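Local coordinates for probable transcriptional regulator (Rhodococcus jostii, PDB 3HIM), which probably binds regulatory DNA through a helix-turn-helix motif and acts as a TetR-family transcription factor, at residues Ala88-Tyr100 against Val139-Phe153. Residues are numbered along the deposited sequence; the frame is centred on the assembly and turned at random.
Sequences AAPDRLMSTVTAY and VFTRIIEAGATAGDF
The carbonyl oxygen R92 O, on a turn whose R92 and T96 side chains both pack against I143 of the facing helix, shows how a hydroxyl can be spent inside a helix pair. T96 OG1 donates to R92 O at 2.9 Å, and T96 N reaches the same oxygen from the opposite face of its carbonyl plane, so two donors grip one acceptor. With OG1 set between the backbone N and the carbonyl carbon (chi1 53°), CG2 is left to meet I143 CD1 tip to tip at 3.6 Å. F140 is a knob in the hole formed by L93, T96, V97 and Y100; its edge points over the centre of the Y100 ring in a T-shaped stack, planes at 75° and centroids 5.2 Å apart. Trimming F140 to an alanine is likely to empty this hole and cost the Y100 ring the edge that F140 sets against one of its faces. The segments 89-100 and 139-149 run nearly antiparallel, their axes at 159°, within the all-helical C-terminal domain of the TetR fold. I143 is the second knob, among A89, R92, L93 and T96, its CG1 lying 3.8 Å from NE of R92, whose guanidinium forms a salt bridge with D83. Towards the end of helix 123-149 the backbones close in, A89 CB pressing on G147 CA at a tight 3.4 Å. A Schellman motif at G151 then turns the chain back, and F153 CZ comes to rest 3.6 Å from P90 CA.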
# COMPACT_ATOMS: atom_id res chain seq x y z
N ALA B 88 4.84 15.52 -25.35
CA ALA B 88 6.08 14.88 -24.94
C ALA B 88 5.89 13.93 -23.76
O ALA B 88 5.09 14.18 -22.85
CB ALA B 88 7.16 15.93 -24.63
N ALA B 89 6.62 12.82 -23.79
CA ALA B 89 6.57 11.79 -22.76
C ALA B 89 6.67 12.32 -21.31
O ALA B 89 5.89 11.89 -20.46
CB ALA B 89 7.61 10.73 -23.03
N PRO B 90 7.62 13.26 -21.03
CA PRO B 90 7.69 13.72 -19.63
C PRO B 90 6.40 14.37 -19.13
O PRO B 90 6.03 14.15 -17.97
CB PRO B 90 8.84 14.72 -19.64
CG PRO B 90 9.67 14.33 -20.84
CD PRO B 90 8.67 13.89 -21.85
N ASP B 91 5.73 15.12 -20.02
CA ASP B 91 4.45 15.79 -19.73
C ASP B 91 3.32 14.78 -19.56
O ASP B 91 2.41 14.99 -18.76
CB ASP B 91 4.04 16.72 -20.89
CG ASP B 91 5.01 17.86 -21.11
OD1 ASP B 91 5.16 18.72 -20.22
OD2 ASP B 91 5.62 17.90 -22.18
N ARG B 92 3.36 13.72 -20.37
CA ARG B 92 2.44 12.58 -20.23
C ARG B 92 2.59 11.90 -18.86
O ARG B 92 1.60 11.54 -18.22
CB ARG B 92 2.70 11.55 -21.35
CG ARG B 92 2.39 12.08 -22.77
CD ARG B 92 2.74 11.10 -23.87
NE ARG B 92 1.96 9.86 -23.77
CZ ARG B 92 2.09 8.80 -24.56
NH1 ARG B 92 2.98 8.80 -25.55
NH2 ARG B 92 1.36 7.71 -24.35
N LEU B 93 3.83 11.74 -18.42
CA LEU B 93 4.13 11.14 -17.13
C LEU B 93 3.70 12.04 -15.97
O LEU B 93 3.11 11.55 -15.02
CB LEU B 93 5.62 10.77 -17.03
CG LEU B 93 5.95 9.86 -15.85
CD1 LEU B 93 5.29 8.47 -16.02
CD2 LEU B 93 7.47 9.76 -15.64
N MET B 94 3.98 13.34 -16.05
CA MET B 94 3.47 14.26 -15.05
C MET B 94 1.95 14.13 -14.93
O MET B 94 1.40 14.09 -13.83
CB MET B 94 3.85 15.71 -15.39
CG MET B 94 5.36 16.03 -15.31
SD MET B 94 5.84 17.67 -15.96
CE MET B 94 4.48 18.69 -15.40
N SER B 95 1.28 14.04 -16.07
CA SER B 95 -0.18 14.14 -16.10
C SER B 95 -0.85 12.90 -15.53
O SER B 95 -1.79 12.98 -14.72
CB SER B 95 -0.66 14.37 -17.55
OG SER B 95 -2.06 14.57 -17.59
N THR B 96 -0.36 11.75 -15.97
CA THR B 96 -0.93 10.49 -15.53
C THR B 96 -0.59 10.21 -14.07
O THR B 96 -1.46 9.71 -13.35
CB THR B 96 -0.45 9.33 -16.38
OG1 THR B 96 0.98 9.34 -16.42
CG2 THR B 96 -1.04 9.42 -17.80
N VAL B 97 0.66 10.51 -13.65
CA VAL B 97 1.04 10.36 -12.23
C VAL B 97 0.17 11.27 -11.34
O VAL B 97 -0.40 10.80 -10.34
CB VAL B 97 2.57 10.59 -11.95
CG1 VAL B 97 2.86 10.60 -10.45
CG2 VAL B 97 3.41 9.48 -12.61
N THR B 98 0.04 12.55 -11.71
CA THR B 98 -0.88 13.46 -11.02
C THR B 98 -2.31 12.87 -10.87
O THR B 98 -2.83 12.80 -9.74
CB THR B 98 -1.00 14.83 -11.74
OG1 THR B 98 0.30 15.41 -11.81
CG2 THR B 98 -1.95 15.78 -10.98
N ALA B 99 -2.93 12.47 -11.98
CA ALA B 99 -4.27 11.85 -11.95
C ALA B 99 -4.29 10.57 -11.13
O ALA B 99 -5.22 10.32 -10.38
CB ALA B 99 -4.75 11.56 -13.36
N TYR B 100 -3.26 9.76 -11.28
CA TYR B 100 -3.21 8.50 -10.55
C TYR B 100 -3.14 8.71 -9.04
O TYR B 100 -3.94 8.13 -8.30
CB TYR B 100 -2.00 7.70 -11.01
CG TYR B 100 -1.94 6.28 -10.51
CD1 TYR B 100 -2.91 5.33 -10.87
CD2 TYR B 100 -0.87 5.86 -9.73
CE1 TYR B 100 -2.80 3.96 -10.43
CE2 TYR B 100 -0.76 4.56 -9.28
CZ TYR B 100 -1.72 3.61 -9.63
OH TYR B 100 -1.55 2.33 -9.18
N VAL B 139 -0.43 1.62 -18.94
CA VAL B 139 -0.53 3.06 -19.26
C VAL B 139 0.80 3.73 -18.94
O VAL B 139 1.29 4.57 -19.70
CB VAL B 139 -1.67 3.79 -18.50
CG1 VAL B 139 -1.61 5.32 -18.75
CG2 VAL B 139 -3.03 3.22 -18.90
N PHE B 140 1.38 3.33 -17.82
CA PHE B 140 2.65 3.91 -17.42
C PHE B 140 3.79 3.34 -18.25
O PHE B 140 4.65 4.08 -18.70
CB PHE B 140 2.90 3.78 -15.91
CG PHE B 140 1.98 4.65 -15.06
CD1 PHE B 140 2.09 6.04 -15.09
CD2 PHE B 140 1.03 4.07 -14.22
CE1 PHE B 140 1.25 6.85 -14.30
CE2 PHE B 140 0.19 4.87 -13.44
CZ PHE B 140 0.30 6.26 -13.47
N THR B 141 3.79 2.03 -18.49
CA THR B 141 4.88 1.44 -19.27
C THR B 141 4.94 2.02 -20.70
O THR B 141 6.04 2.29 -21.20
CB THR B 141 4.87 -0.14 -19.28
OG1 THR B 141 3.65 -0.61 -19.83
CG2 THR B 141 4.97 -0.68 -17.89
N ARG B 142 3.78 2.24 -21.32
CA ARG B 142 3.72 2.88 -22.64
C ARG B 142 4.40 4.27 -22.61
O ARG B 142 5.24 4.57 -23.45
CB ARG B 142 2.28 2.98 -23.15
N ILE B 143 4.06 5.08 -21.61
CA ILE B 143 4.61 6.43 -21.49
C ILE B 143 6.12 6.34 -21.30
O ILE B 143 6.86 7.04 -21.98
CB ILE B 143 3.94 7.25 -20.36
CG1 ILE B 143 2.53 7.66 -20.78
CG2 ILE B 143 4.78 8.51 -19.98
CD1 ILE B 143 1.57 7.84 -19.62
N ILE B 144 6.56 5.44 -20.43
CA ILE B 144 7.98 5.29 -20.14
C ILE B 144 8.74 4.83 -21.39
O ILE B 144 9.82 5.36 -21.71
CB ILE B 144 8.23 4.40 -18.92
CG1 ILE B 144 7.58 5.03 -17.67
CG2 ILE B 144 9.73 4.23 -18.69
CD1 ILE B 144 7.57 4.10 -16.44
N GLU B 145 8.13 3.88 -22.11
CA GLU B 145 8.65 3.44 -23.40
C GLU B 145 8.73 4.59 -24.39
O GLU B 145 9.75 4.80 -25.05
CB GLU B 145 7.76 2.34 -23.97
CG GLU B 145 7.94 1.00 -23.28
CD GLU B 145 6.93 -0.04 -23.71
OE1 GLU B 145 6.11 0.21 -24.62
OE2 GLU B 145 6.97 -1.14 -23.13
N ALA B 146 7.64 5.36 -24.50
CA ALA B 146 7.62 6.49 -25.42
C ALA B 146 8.81 7.40 -25.19
O ALA B 146 9.48 7.80 -26.13
CB ALA B 146 6.32 7.25 -25.29
N GLY B 147 9.08 7.74 -23.92
CA GLY B 147 10.18 8.64 -23.55
C GLY B 147 11.56 8.07 -23.81
O GLY B 147 12.51 8.82 -24.14
N ALA B 148 11.68 6.76 -23.66
CA ALA B 148 12.92 6.08 -23.97
C ALA B 148 13.18 6.21 -25.47
O ALA B 148 14.28 6.57 -25.87
CB ALA B 148 12.85 4.62 -23.54
N THR B 149 12.14 5.95 -26.27
CA THR B 149 12.24 6.04 -27.74
C THR B 149 12.67 7.43 -28.19
O THR B 149 13.39 7.56 -29.17
CB THR B 149 10.91 5.72 -28.49
OG1 THR B 149 9.96 6.78 -28.31
CG2 THR B 149 10.31 4.40 -28.03
N ALA B 150 12.22 8.45 -27.46
CA ALA B 150 12.51 9.85 -27.80
C ALA B 150 13.80 10.41 -27.17
O ALA B 150 14.18 11.56 -27.43
CB ALA B 150 11.28 10.76 -27.44
N GLY B 151 14.46 9.60 -26.34
CA GLY B 151 15.69 10.00 -25.65
C GLY B 151 15.40 10.92 -24.47
O GLY B 151 16.32 11.50 -23.90
N ASP B 152 14.12 11.08 -24.11
CA ASP B 152 13.73 11.84 -22.92
C ASP B 152 14.01 11.08 -21.62
O ASP B 152 14.31 11.68 -20.60
CB ASP B 152 12.24 12.17 -22.96
CG ASP B 152 11.87 13.13 -24.07
OD1 ASP B 152 12.68 14.04 -24.38
OD2 ASP B 152 10.75 13.00 -24.60
N PHE B 153 13.87 9.75 -21.66
CA PHE B 153 13.98 8.94 -20.45
C PHE B 153 15.16 8.00 -20.61
O PHE B 153 15.51 7.63 -21.73
CB PHE B 153 12.69 8.12 -20.19
CG PHE B 153 11.46 8.96 -19.83
CD1 PHE B 153 11.58 10.27 -19.38
CD2 PHE B 153 10.19 8.40 -19.90
CE1 PHE B 153 10.45 11.04 -19.05
CE2 PHE B 153 9.04 9.16 -19.57
CZ PHE B 153 9.18 10.48 -19.13